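Local coordinates for tripeptidase (Staphylococcus aureus subsp. aureus, PDB 3RZA), which probably hydrolyses tripeptides as a metal-dependent peptidase of the M20 family, with zinc and calcium ions bound in the crystal, at residues A[204-215]-A[258-269]; A[227-237]-A[284-295]. All coordinates share one frame; numbering follows the deposited sequence.

Interaction 1 of 2, residues A[204-215]-A[258-269]; sequences ISAKIIGKTAHA and NIVADEVILEAE. With CIT (citric acid), chain F.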
loop_
_atom_site.group_PDB
_atom_site.type_symbol
_atom_site.label_atom_id
_atom_site.label_comp_id
_atom_site.label_asym_id
_atom_site.label_seq_id
_atom_site.Cartn_x
_atom_site.Cartn_y
_atom_site.Cartn_z
ATOM N N ILE A 204 -8.202 -13.470 8.099
ATOM C CA ILE A 204 -8.148 -14.035 6.744
ATOM C C ILE A 204 -7.296 -13.095 5.902
ATOM O O ILE A 204 -7.522 -11.882 5.880
ATOM C CB ILE A 204 -9.563 -14.284 6.118
ATOM C CG1 ILE A 204 -9.451 -14.728 4.647
ATOM C CG2 ILE A 204 -10.435 -13.066 6.234
ATOM C CD1 ILE A 204 -10.690 -15.454 4.113
ATOM N N SER A 205 -6.270 -13.650 5.272
ATOM C CA SER A 205 -5.449 -12.895 4.344
ATOM C C SER A 205 -5.474 -13.549 2.961
ATOM O O SER A 205 -5.551 -14.763 2.849
ATOM C CB SER A 205 -4.035 -12.800 4.870
ATOM O OG SER A 205 -4.018 -12.133 6.116
ATOM N N ALA A 206 -5.425 -12.715 1.919
ATOM C CA ALA A 206 -5.479 -13.171 0.546
ATOM C C ALA A 206 -4.374 -12.474 -0.290
ATOM O O ALA A 206 -4.248 -11.239 -0.253
ATOM C CB ALA A 206 -6.856 -12.908 -0.039
ATOM N N LYS A 207 -3.526 -13.269 -0.943
ATOM C CA LYS A 207 -2.621 -12.782 -1.995
ATOM C C LYS A 207 -3.258 -13.098 -3.335
ATOM O O LYS A 207 -3.431 -14.290 -3.678
ATOM C CB LYS A 207 -1.265 -13.443 -1.878
ATOM C CG LYS A 207 -0.273 -13.102 -3.011
ATOM C CD LYS A 207 1.083 -13.552 -2.626
ATOM C CE LYS A 207 1.997 -13.705 -3.807
ATOM N NZ LYS A 207 3.266 -14.343 -3.358
ATOM N N ILE A 208 -3.616 -12.044 -4.084
ATOM C CA ILE A 208 -4.264 -12.175 -5.381
ATOM C C ILE A 208 -3.190 -11.913 -6.441
ATOM O O ILE A 208 -2.575 -10.844 -6.442
ATOM C CB ILE A 208 -5.442 -11.165 -5.564
ATOM C CG1 ILE A 208 -6.491 -11.277 -4.427
ATOM C CG2 ILE A 208 -6.108 -11.371 -6.916
ATOM C CD1 ILE A 208 -7.129 -12.642 -4.292
ATOM N N ILE A 209 -2.949 -12.893 -7.308
ATOM C CA ILE A 209 -1.985 -12.765 -8.412
ATOM C C ILE A 209 -2.714 -12.651 -9.756
ATOM O O ILE A 209 -3.631 -13.441 -10.043
ATOM C CB ILE A 209 -1.040 -13.989 -8.472
ATOM C CG1 ILE A 209 -0.228 -14.125 -7.176
ATOM C CG2 ILE A 209 -0.105 -13.911 -9.700
ATOM C CD1 ILE A 209 0.688 -12.971 -6.899
ATOM N N GLY A 210 -2.283 -11.697 -10.580
ATOM C CA GLY A 210 -2.722 -11.581 -11.966
ATOM C C GLY A 210 -1.541 -11.773 -12.870
ATOM O O GLY A 210 -0.663 -12.585 -12.570
ATOM N N LYS A 211 -1.488 -10.982 -13.939
ATOM C CA LYS A 211 -0.462 -11.094 -14.994
ATOM C C LYS A 211 -0.112 -9.676 -15.462
ATOM O O LYS A 211 -1.026 -8.897 -15.780
ATOM C CB LYS A 211 -1.033 -11.934 -16.152
ATOM C CG LYS A 211 -0.035 -12.412 -17.219
ATOM C CD LYS A 211 -0.629 -13.648 -18.003
ATOM C CE LYS A 211 -0.209 -13.675 -19.478
ATOM N NZ LYS A 211 1.262 -13.478 -19.653
ATOM N N THR A 212 1.186 -9.334 -15.446
ATOM C CA THR A 212 1.683 -8.003 -15.872
ATOM C C THR A 212 1.536 -7.777 -17.362
ATOM O O THR A 212 1.622 -8.717 -18.148
ATOM C CB THR A 212 3.211 -7.795 -15.597
ATOM O OG1 THR A 212 3.969 -8.857 -16.191
ATOM C CG2 THR A 212 3.492 -7.753 -14.186
ATOM N N ALA A 213 1.351 -6.520 -17.740
ATOM C CA ALA A 213 1.315 -6.107 -19.119
ATOM C C ALA A 213 1.353 -4.600 -19.100
ATOM O O ALA A 213 1.093 -3.983 -18.058
ATOM C CB ALA A 213 0.019 -6.603 -19.828
ATOM N N HIS A 214 1.645 -4.013 -20.239
ATOM C CA HIS A 214 1.588 -2.556 -20.370
ATOM C C HIS A 214 0.103 -2.110 -20.377
ATOM O O HIS A 214 -0.770 -2.834 -20.887
ATOM C CB HIS A 214 2.351 -2.089 -21.621
ATOM C CG HIS A 214 2.742 -0.648 -21.563
ATOM N ND1 HIS A 214 1.963 0.354 -22.098
ATOM C CD2 HIS A 214 3.786 -0.031 -20.961
ATOM C CE1 HIS A 214 2.530 1.525 -21.865
ATOM N NE2 HIS A 214 3.638 1.319 -21.176
ATOM N N ALA A 215 -0.187 -0.968 -19.761
ATOM C CA ALA A 215 -1.577 -0.500 -19.613
ATOM C C ALA A 215 -2.242 -0.129 -20.951
ATOM O O ALA A 215 -3.463 -0.143 -21.050
ATOM C CB ALA A 215 -1.655 0.670 -18.629
ATOM N N ASN A 258 1.009 2.927 -15.504
ATOM C CA ASN A 258 1.182 2.378 -16.862
ATOM C C ASN A 258 1.433 0.861 -16.945
ATOM O O ASN A 258 1.709 0.350 -18.044
ATOM C CB ASN A 258 2.296 3.141 -17.610
ATOM C CG ASN A 258 3.696 2.878 -17.043
ATOM O OD1 ASN A 258 3.862 2.659 -15.846
ATOM N ND2 ASN A 258 4.700 2.929 -17.906
ATOM N N ILE A 259 1.300 0.153 -15.811
ATOM C CA ILE A 259 1.472 -1.307 -15.738
ATOM C C ILE A 259 0.206 -1.940 -15.177
ATOM O O ILE A 259 -0.313 -1.473 -14.162
ATOM C CB ILE A 259 2.702 -1.651 -14.824
ATOM C CG1 ILE A 259 4.000 -1.111 -15.445
ATOM C CG2 ILE A 259 2.809 -3.155 -14.581
ATOM C CD1 ILE A 259 4.321 -1.658 -16.856
ATOM N N VAL A 260 -0.301 -2.992 -15.833
ATOM C CA VAL A 260 -1.390 -3.801 -15.266
ATOM C C VAL A 260 -0.833 -4.471 -13.983
ATOM O O VAL A 260 0.210 -5.135 -14.037
ATOM C CB VAL A 260 -1.969 -4.867 -16.280
ATOM C CG1 VAL A 260 -3.079 -5.728 -15.621
ATOM C CG2 VAL A 260 -2.535 -4.198 -17.526
ATOM N N ALA A 261 -1.493 -4.216 -12.839
ATOM C CA ALA A 261 -1.024 -4.675 -11.519
ATOM C C ALA A 261 -1.157 -6.179 -11.399
ATOM O O ALA A 261 -2.246 -6.712 -11.590
ATOM C CB ALA A 261 -1.850 -3.988 -10.381
ATOM N N ASP A 262 -0.062 -6.867 -11.093
ATOM C CA ASP A 262 -0.088 -8.348 -11.005
ATOM C C ASP A 262 -0.127 -8.926 -9.575
ATOM O O ASP A 262 -0.065 -10.162 -9.430
ATOM C CB ASP A 262 1.055 -8.973 -11.817
ATOM C CG ASP A 262 2.433 -8.748 -11.204
ATOM O OD1 ASP A 262 2.567 -7.939 -10.274
ATOM O OD2 ASP A 262 3.398 -9.364 -11.710
ATOM N N GLU A 263 -0.226 -8.072 -8.553
ATOM C CA GLU A 263 -0.282 -8.525 -7.167
ATOM C C GLU A 263 -1.007 -7.577 -6.247
ATOM O O GLU A 263 -0.701 -6.389 -6.220
ATOM C CB GLU A 263 1.115 -8.771 -6.609
ATOM C CG GLU A 263 1.142 -9.194 -5.113
ATOM C CD GLU A 263 2.463 -9.808 -4.671
ATOM O OE1 GLU A 263 3.339 -9.990 -5.511
ATOM O OE2 GLU A 263 2.628 -10.111 -3.473
ATOM N N VAL A 264 -1.887 -8.146 -5.424
ATOM C CA VAL A 264 -2.556 -7.437 -4.352
ATOM C C VAL A 264 -2.529 -8.299 -3.104
ATOM O O VAL A 264 -2.831 -9.498 -3.171
ATOM C CB VAL A 264 -4.017 -7.140 -4.734
ATOM C CG1 VAL A 264 -4.799 -6.645 -3.535
ATOM C CG2 VAL A 264 -4.062 -6.107 -5.839
ATOM N N ILE A 265 -2.197 -7.688 -1.968
ATOM C CA ILE A 265 -2.285 -8.332 -0.653
ATOM C C ILE A 265 -3.448 -7.709 0.073
ATOM O O ILE A 265 -3.516 -6.470 0.157
ATOM C CB ILE A 265 -1.004 -8.119 0.197
ATOM C CG1 ILE A 265 0.247 -8.614 -0.542
ATOM C CG2 ILE A 265 -1.158 -8.786 1.579
ATOM C CD1 ILE A 265 0.265 -10.100 -0.873
ATOM N N LEU A 266 -4.395 -8.558 0.502
ATOM C CA LEU A 266 -5.537 -8.164 1.336
ATOM C C LEU A 266 -5.325 -8.734 2.716
ATOM O O LEU A 266 -4.918 -9.880 2.833
ATOM C CB LEU A 266 -6.852 -8.759 0.804
ATOM C CG LEU A 266 -7.401 -8.362 -0.559
ATOM C CD1 LEU A 266 -7.516 -6.877 -0.638
ATOM C CD2 LEU A 266 -6.550 -8.905 -1.675
ATOM N N GLU A 267 -5.651 -7.959 3.753
ATOM C CA GLU A 267 -5.719 -8.482 5.147
ATOM C C GLU A 267 -7.057 -8.143 5.766
ATOM O O GLU A 267 -7.438 -6.953 5.829
ATOM C CB GLU A 267 -4.590 -7.935 6.008
ATOM C CG GLU A 267 -3.199 -8.269 5.449
ATOM C CD GLU A 267 -2.058 -7.803 6.353
ATOM O OE1 GLU A 267 -2.116 -8.032 7.583
ATOM O OE2 GLU A 267 -1.120 -7.186 5.823
ATOM N N ALA A 268 -7.757 -9.183 6.213
ATOM C CA ALA A 268 -9.141 -9.090 6.646
ATOM C C ALA A 268 -9.339 -9.808 7.977
ATOM O O ALA A 268 -8.434 -10.498 8.474
ATOM C CB ALA A 268 -10.072 -9.681 5.574
ATOM N N GLU A 269 -10.512 -9.608 8.573
ATOM C CA GLU A 269 -10.959 -10.422 9.721
ATOM C C GLU A 269 -12.426 -10.744 9.651
ATOM O O GLU A 269 -13.161 -10.141 8.858
ATOM C CB GLU A 269 -10.680 -9.716 11.046
ATOM C CG GLU A 269 -11.329 -8.341 11.162
ATOM C CD GLU A 269 -11.761 -8.026 12.557
ATOM O OE1 GLU A 269 -10.872 -7.820 13.417
ATOM O OE2 GLU A 269 -12.992 -7.982 12.802
HETATM C C1 CIT F . 3.589 7.296 -19.532
HETATM O O1 CIT F . 4.078 8.396 -19.203
HETATM O O2 CIT F . 3.142 6.543 -18.638
HETATM C C2 CIT F . 3.558 6.899 -20.996
HETATM C C3 CIT F . 4.196 5.519 -21.264
HETATM O O7 CIT F . 3.448 4.480 -20.569
HETATM C C4 CIT F . 5.665 5.475 -20.790
HETATM C C5 CIT F . 6.330 4.144 -21.024
HETATM O O3 CIT F . 7.378 4.111 -21.691
HETATM O O4 CIT F . 5.857 3.075 -20.564
HETATM C C6 CIT F . 4.080 5.234 -22.763
HETATM O O5 CIT F . 4.051 4.051 -23.195
HETATM O O6 CIT F . 3.985 6.174 -23.589
HETATM O O HOH W 1 -5.600 -10.893 8.163
HETATM O O HOH W 2 2.774 -10.949 -13.806
#
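Lys207 and Ile265 face each other as a non-hydrogen-bonded pair of antiparallel strands, and the methyl CD1 of Ile265 lies 3.7 Å from CG of Lys207. The lysine starts out with CG anti to its own N (chi1 175°) and stays extended, which carries its CE across the carboxylate end of Glu263; Lys207 NZ and Glu263 OE2 remain 4.3 Å apart, too far for a salt bridge. On the other face, the side chains of Ile208 and Leu266 cross at an angle, while Ile204 lies beside Ala268. Paired backbone bonds join Ile204 to Ala268, Ala206 to Leu266 and Ile208 to Val264. Beyond Gly210 the pairing shifts by one residue. There a water links Thr212 N to Asp262 OD2, and Asn258 O sits 3.6 Å above the centre of the His214 ring. The ring's edge sends NE2 to citrate O4 (2.9 Å), an atom that Asn258 ND2 also meets, weakly. Ser216 holds His214 ND1, and Arg271 of the second subunit also binds this citrate, which probably comes from the crystallisation liquor and marks a pocket between the subunits. Strands 299-312 and 244-253 flank the pair, and helices 224-234 and 275-295 pack on the face bearing Ile208 and Leu266.

Interaction 2 of 2, residues A[227-237]-A[284-295]; sequences IAAKAISRMKL and HMTDVFETTASE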
loop_
_atom_site.group_PDB
_atom_site.type_symbol
_atom_site.label_atom_id
_atom_site.label_comp_id
_atom_site.label_asym_id
_atom_site.label_seq_id
_atom_site.Cartn_x
_atom_site.Cartn_y
_atom_site.Cartn_z
ATOM N N ILE A 227 -9.493 -7.785 -9.868
ATOM C CA ILE A 227 -9.933 -9.059 -9.280
ATOM C C ILE A 227 -10.297 -8.930 -7.796
ATOM O O ILE A 227 -11.375 -9.369 -7.380
ATOM C CB ILE A 227 -8.849 -10.162 -9.395
ATOM C CG1 ILE A 227 -8.718 -10.640 -10.833
ATOM C CG2 ILE A 227 -9.210 -11.362 -8.492
ATOM C CD1 ILE A 227 -7.503 -11.541 -11.066
ATOM N N ALA A 228 -9.369 -8.334 -7.031
ATOM C CA ALA A 228 -9.500 -8.106 -5.595
ATOM C C ALA A 228 -10.679 -7.197 -5.262
ATOM O O ALA A 228 -11.434 -7.498 -4.325
ATOM C CB ALA A 228 -8.192 -7.509 -5.028
ATOM N N ALA A 229 -10.865 -6.137 -6.060
ATOM C CA ALA A 229 -12.030 -5.244 -5.952
ATOM C C ALA A 229 -13.339 -5.954 -6.272
ATOM O O ALA A 229 -14.320 -5.806 -5.540
ATOM C CB ALA A 229 -11.869 -4.028 -6.847
ATOM N N LYS A 230 -13.353 -6.727 -7.353
ATOM C CA LYS A 230 -14.536 -7.492 -7.706
ATOM C C LYS A 230 -14.877 -8.529 -6.631
ATOM O O LYS A 230 -16.042 -8.624 -6.240
ATOM C CB LYS A 230 -14.404 -8.137 -9.098
ATOM C CG LYS A 230 -14.618 -7.145 -10.218
ATOM C CD LYS A 230 -14.363 -7.754 -11.584
ATOM C CE LYS A 230 -14.824 -6.806 -12.690
ATOM N NZ LYS A 230 -14.694 -7.368 -14.045
ATOM N N ALA A 231 -13.860 -9.234 -6.097
ATOM C CA ALA A 231 -14.084 -10.223 -5.022
ATOM C C ALA A 231 -14.773 -9.596 -3.796
ATOM O O ALA A 231 -15.793 -10.111 -3.325
ATOM C CB ALA A 231 -12.792 -10.889 -4.617
ATOM N N ILE A 232 -14.253 -8.443 -3.370
ATOM C CA ILE A 232 -14.803 -7.647 -2.266
ATOM C C ILE A 232 -16.248 -7.185 -2.510
ATOM O O ILE A 232 -17.069 -7.242 -1.575
ATOM C CB ILE A 232 -13.917 -6.408 -1.949
ATOM C CG1 ILE A 232 -12.599 -6.827 -1.315
ATOM C CG2 ILE A 232 -14.640 -5.432 -1.019
ATOM C CD1 ILE A 232 -11.605 -5.627 -1.192
ATOM N N SER A 233 -16.570 -6.785 -3.744
ATOM C CA SER A 233 -17.957 -6.388 -4.105
ATOM C C SER A 233 -18.946 -7.562 -4.077
ATOM O O SER A 233 -20.133 -7.369 -3.828
ATOM C CB SER A 233 -18.000 -5.708 -5.484
ATOM O OG SER A 233 -19.337 -5.587 -5.973
ATOM N N ARG A 234 -18.453 -8.780 -4.337
ATOM C CA ARG A 234 -19.291 -9.995 -4.279
ATOM C C ARG A 234 -19.559 -10.519 -2.855
ATOM O O ARG A 234 -20.417 -11.349 -2.683
ATOM C CB ARG A 234 -18.651 -11.126 -5.091
ATOM C CG ARG A 234 -18.460 -10.818 -6.547
ATOM C CD ARG A 234 -17.757 -11.961 -7.234
ATOM N NE ARG A 234 -17.479 -11.665 -8.643
ATOM C CZ ARG A 234 -17.213 -12.571 -9.596
ATOM N NH1 ARG A 234 -17.120 -13.873 -9.320
ATOM N NH2 ARG A 234 -17.007 -12.162 -10.849
HETATM N N MSE A 235 -18.829 -10.007 -1.855
HETATM C CA MSE A 235 -18.639 -10.641 -0.554
HETATM C C MSE A 235 -19.626 -10.044 0.410
HETATM O O MSE A 235 -19.934 -8.871 0.297
HETATM C CB MSE A 235 -17.197 -10.327 -0.077
HETATM C CG MSE A 235 -16.634 -11.273 0.883
HETATM SE SE MSE A 235 -14.735 -11.041 1.032
HETATM C CE MSE A 235 -14.170 -12.067 -0.569
ATOM N N LYS A 236 -20.126 -10.843 1.348
ATOM C CA LYS A 236 -20.863 -10.343 2.518
ATOM C C LYS A 236 -19.829 -9.792 3.497
ATOM O O LYS A 236 -18.857 -10.485 3.854
ATOM C CB LYS A 236 -21.669 -11.456 3.187
ATOM C CG LYS A 236 -22.744 -12.128 2.289
ATOM C CD LYS A 236 -23.748 -13.000 3.127
ATOM C CE LYS A 236 -24.038 -14.454 2.560
ATOM N NZ LYS A 236 -23.404 -15.573 3.417
ATOM N N LEU A 237 -19.991 -8.533 3.870
ATOM C CA LEU A 237 -19.015 -7.812 4.690
ATOM C C LEU A 237 -19.766 -6.838 5.572
ATOM O O LEU A 237 -20.948 -6.594 5.355
ATOM C CB LEU A 237 -18.047 -7.035 3.790
ATOM C CG LEU A 237 -16.996 -7.808 3.017
ATOM C CD1 LEU A 237 -16.272 -6.893 2.034
ATOM C CD2 LEU A 237 -16.003 -8.458 3.941
ATOM N N HIS A 284 -17.066 -18.660 3.028
ATOM C CA HIS A 284 -17.647 -17.747 2.024
ATOM C C HIS A 284 -16.619 -16.772 1.416
ATOM O O HIS A 284 -16.551 -16.646 0.188
ATOM C CB HIS A 284 -18.836 -16.979 2.624
ATOM C CG HIS A 284 -19.293 -15.831 1.796
ATOM N ND1 HIS A 284 -19.902 -16.000 0.577
ATOM C CD2 HIS A 284 -19.249 -14.493 2.015
ATOM C CE1 HIS A 284 -20.213 -14.819 0.071
ATOM N NE2 HIS A 284 -19.828 -13.887 0.921
HETATM N N MSE A 285 -15.815 -16.137 2.280
HETATM C CA MSE A 285 -14.781 -15.163 1.855
HETATM C C MSE A 285 -13.670 -15.867 1.045
HETATM O O MSE A 285 -13.317 -15.435 -0.041
HETATM C CB MSE A 285 -14.169 -14.462 3.069
HETATM C CG MSE A 285 -15.131 -13.561 3.833
HETATM SE SE MSE A 285 -14.479 -13.057 5.605
HETATM C CE MSE A 285 -13.385 -11.599 5.026
ATOM N N THR A 286 -13.167 -16.970 1.580
ATOM C CA THR A 286 -12.225 -17.858 0.870
ATOM C C THR A 286 -12.734 -18.265 -0.516
ATOM O O THR A 286 -12.060 -18.011 -1.537
ATOM C CB THR A 286 -11.969 -19.125 1.709
ATOM O OG1 THR A 286 -11.481 -18.733 2.993
ATOM C CG2 THR A 286 -10.981 -20.100 1.006
ATOM N N ASP A 287 -13.932 -18.827 -0.564
ATOM C CA ASP A 287 -14.525 -19.262 -1.850
ATOM C C ASP A 287 -14.704 -18.134 -2.858
ATOM O O ASP A 287 -14.415 -18.331 -4.043
ATOM C CB ASP A 287 -15.875 -19.975 -1.647
ATOM C CG ASP A 287 -15.736 -21.355 -0.976
ATOM O OD1 ASP A 287 -14.630 -21.928 -0.952
ATOM O OD2 ASP A 287 -16.751 -21.871 -0.475
ATOM N N VAL A 288 -15.127 -16.955 -2.388
ATOM C CA VAL A 288 -15.319 -15.808 -3.281
ATOM C C VAL A 288 -13.987 -15.288 -3.857
ATOM O O VAL A 288 -13.897 -15.038 -5.061
ATOM C CB VAL A 288 -16.155 -14.673 -2.613
ATOM C CG1 VAL A 288 -16.099 -13.422 -3.430
ATOM C CG2 VAL A 288 -17.626 -15.137 -2.469
ATOM N N PHE A 289 -12.950 -15.189 -3.024
ATOM C CA PHE A 289 -11.598 -14.855 -3.516
ATOM C C PHE A 289 -11.077 -15.845 -4.567
ATOM O O PHE A 289 -10.661 -15.436 -5.647
ATOM C CB PHE A 289 -10.576 -14.788 -2.352
ATOM C CG PHE A 289 -10.630 -13.517 -1.544
ATOM C CD1 PHE A 289 -10.578 -12.268 -2.163
ATOM C CD2 PHE A 289 -10.703 -13.569 -0.153
ATOM C CE1 PHE A 289 -10.608 -11.092 -1.426
ATOM C CE2 PHE A 289 -10.717 -12.393 0.601
ATOM C CZ PHE A 289 -10.678 -11.141 -0.051
ATOM N N GLU A 290 -11.142 -17.138 -4.244
ATOM C CA GLU A 290 -10.622 -18.195 -5.103
ATOM C C GLU A 290 -11.363 -18.294 -6.445
ATOM O O GLU A 290 -10.720 -18.248 -7.513
ATOM C CB GLU A 290 -10.637 -19.531 -4.365
ATOM C CG GLU A 290 -9.596 -19.572 -3.204
ATOM C CD GLU A 290 -9.592 -20.896 -2.412
ATOM O OE1 GLU A 290 -10.600 -21.638 -2.474
ATOM O OE2 GLU A 290 -8.585 -21.181 -1.701
ATOM N N THR A 291 -12.698 -18.311 -6.393
ATOM C CA THR A 291 -13.516 -18.429 -7.602
ATOM C C THR A 291 -13.482 -17.162 -8.461
ATOM O O THR A 291 -13.472 -17.276 -9.676
ATOM C CB THR A 291 -14.985 -18.810 -7.293
ATOM O OG1 THR A 291 -15.555 -17.829 -6.434
ATOM C CG2 THR A 291 -15.065 -20.137 -6.627
ATOM N N THR A 292 -13.441 -15.969 -7.837
ATOM C CA THR A 292 -13.327 -14.708 -8.590
ATOM C C THR A 292 -11.983 -14.576 -9.319
ATOM O O THR A 292 -11.945 -14.171 -10.500
ATOM C CB THR A 292 -13.530 -13.466 -7.692
ATOM O OG1 THR A 292 -14.815 -13.544 -7.072
ATOM C CG2 THR A 292 -13.447 -12.146 -8.516
ATOM N N ALA A 293 -10.895 -14.889 -8.607
ATOM C CA ALA A 293 -9.549 -14.923 -9.190
ATOM C C ALA A 293 -9.468 -15.878 -10.377
ATOM O O ALA A 293 -8.999 -15.510 -11.456
ATOM C CB ALA A 293 -8.516 -15.310 -8.128
ATOM N N SER A 294 -9.965 -17.078 -10.180
ATOM C CA SER A 294 -9.910 -18.110 -11.216
ATOM C C SER A 294 -10.749 -17.749 -12.452
ATOM O O SER A 294 -10.250 -17.869 -13.578
ATOM C CB SER A 294 -10.346 -19.453 -10.648
ATOM O OG SER A 294 -10.461 -20.390 -11.668
ATOM N N GLU A 295 -11.991 -17.288 -12.227
ATOM C CA GLU A 295 -12.897 -16.803 -13.317
ATOM C C GLU A 295 -12.241 -15.763 -14.227
ATOM O O GLU A 295 -12.400 -15.824 -15.418
ATOM C CB GLU A 295 -14.197 -16.186 -12.755
ATOM C CG GLU A 295 -15.324 -17.178 -12.450
ATOM C CD GLU A 295 -16.475 -16.560 -11.616
ATOM O OE1 GLU A 295 -16.764 -15.340 -11.764
ATOM O OE2 GLU A 295 -17.091 -17.300 -10.803
HETATM O O HOH W 3 -16.448 -13.796 -13.684
#
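Met235, a selenomethionine in the chain that follows helix 224-234, turns its side chain in against helix 284-295. Its CB leads to CG, anti to the backbone N, which passes 4.0 Å from Met285 CG and close to His284 NE2. SE follows, 3.8 Å from Met285 CG and oblique to the Phe289 ring in a Met-aromatic contact. A bend at the last torsion then sets CE over the middle of that ring, 3.5 Å from its centroid and 7° off the normal, a CH-pi contact; Val288 CG1 also touches this methyl. The two helices cross at 139° between their N-to-C directions, the segment axes 9.0 Å apart at closest, and form the helical layer of the alpha-beta lid domain characteristic of M20 peptidases. Thr292 enters this layer as a knob among Ile227, Lys230, Ala231 and Arg234, with its OG1 bonded back to Val288 O. Its CG2 lies over one face of the Arg234 guanidinium, whose edge offers NH1 to Glu295 OE1 at 2.9 Å, a salt bridge at the exposed side of the helix pair. The guanidinium plane contains this oxygen, but NH1 meets it from above the carboxylate plane. Near the other end, Lys236 N points at His284 NE2 almost straight (3.1 Å, 175°), in the plane of the imidazole.

In the fold
Interactions 1 and 2 belong to the sheet layer and the helix layer of one alpha-beta unit, with centres 13 Å apart. Strand 194-209 precedes helix 224-234 and strand 263-272 precedes helix 275-295, so the segments alternate along the chain. The layers meet where Ile208 CG2 lies 3.5 Å from Ile227 CG2 and Val264 CG1 lies 3.8 Å from Ala228 CB. Both contacts touch the second subunit, consistent with a role in dimerisation. The citrate at His214 and Asn258 is also held by Gly342 N and Arg271 NH2 of that subunit, so the loop end of interaction 1 meets a shared pocket. Neither contact supplies a ligand of the zinc site; the side chain of Glu269 is about 14 Å from a calcium ion.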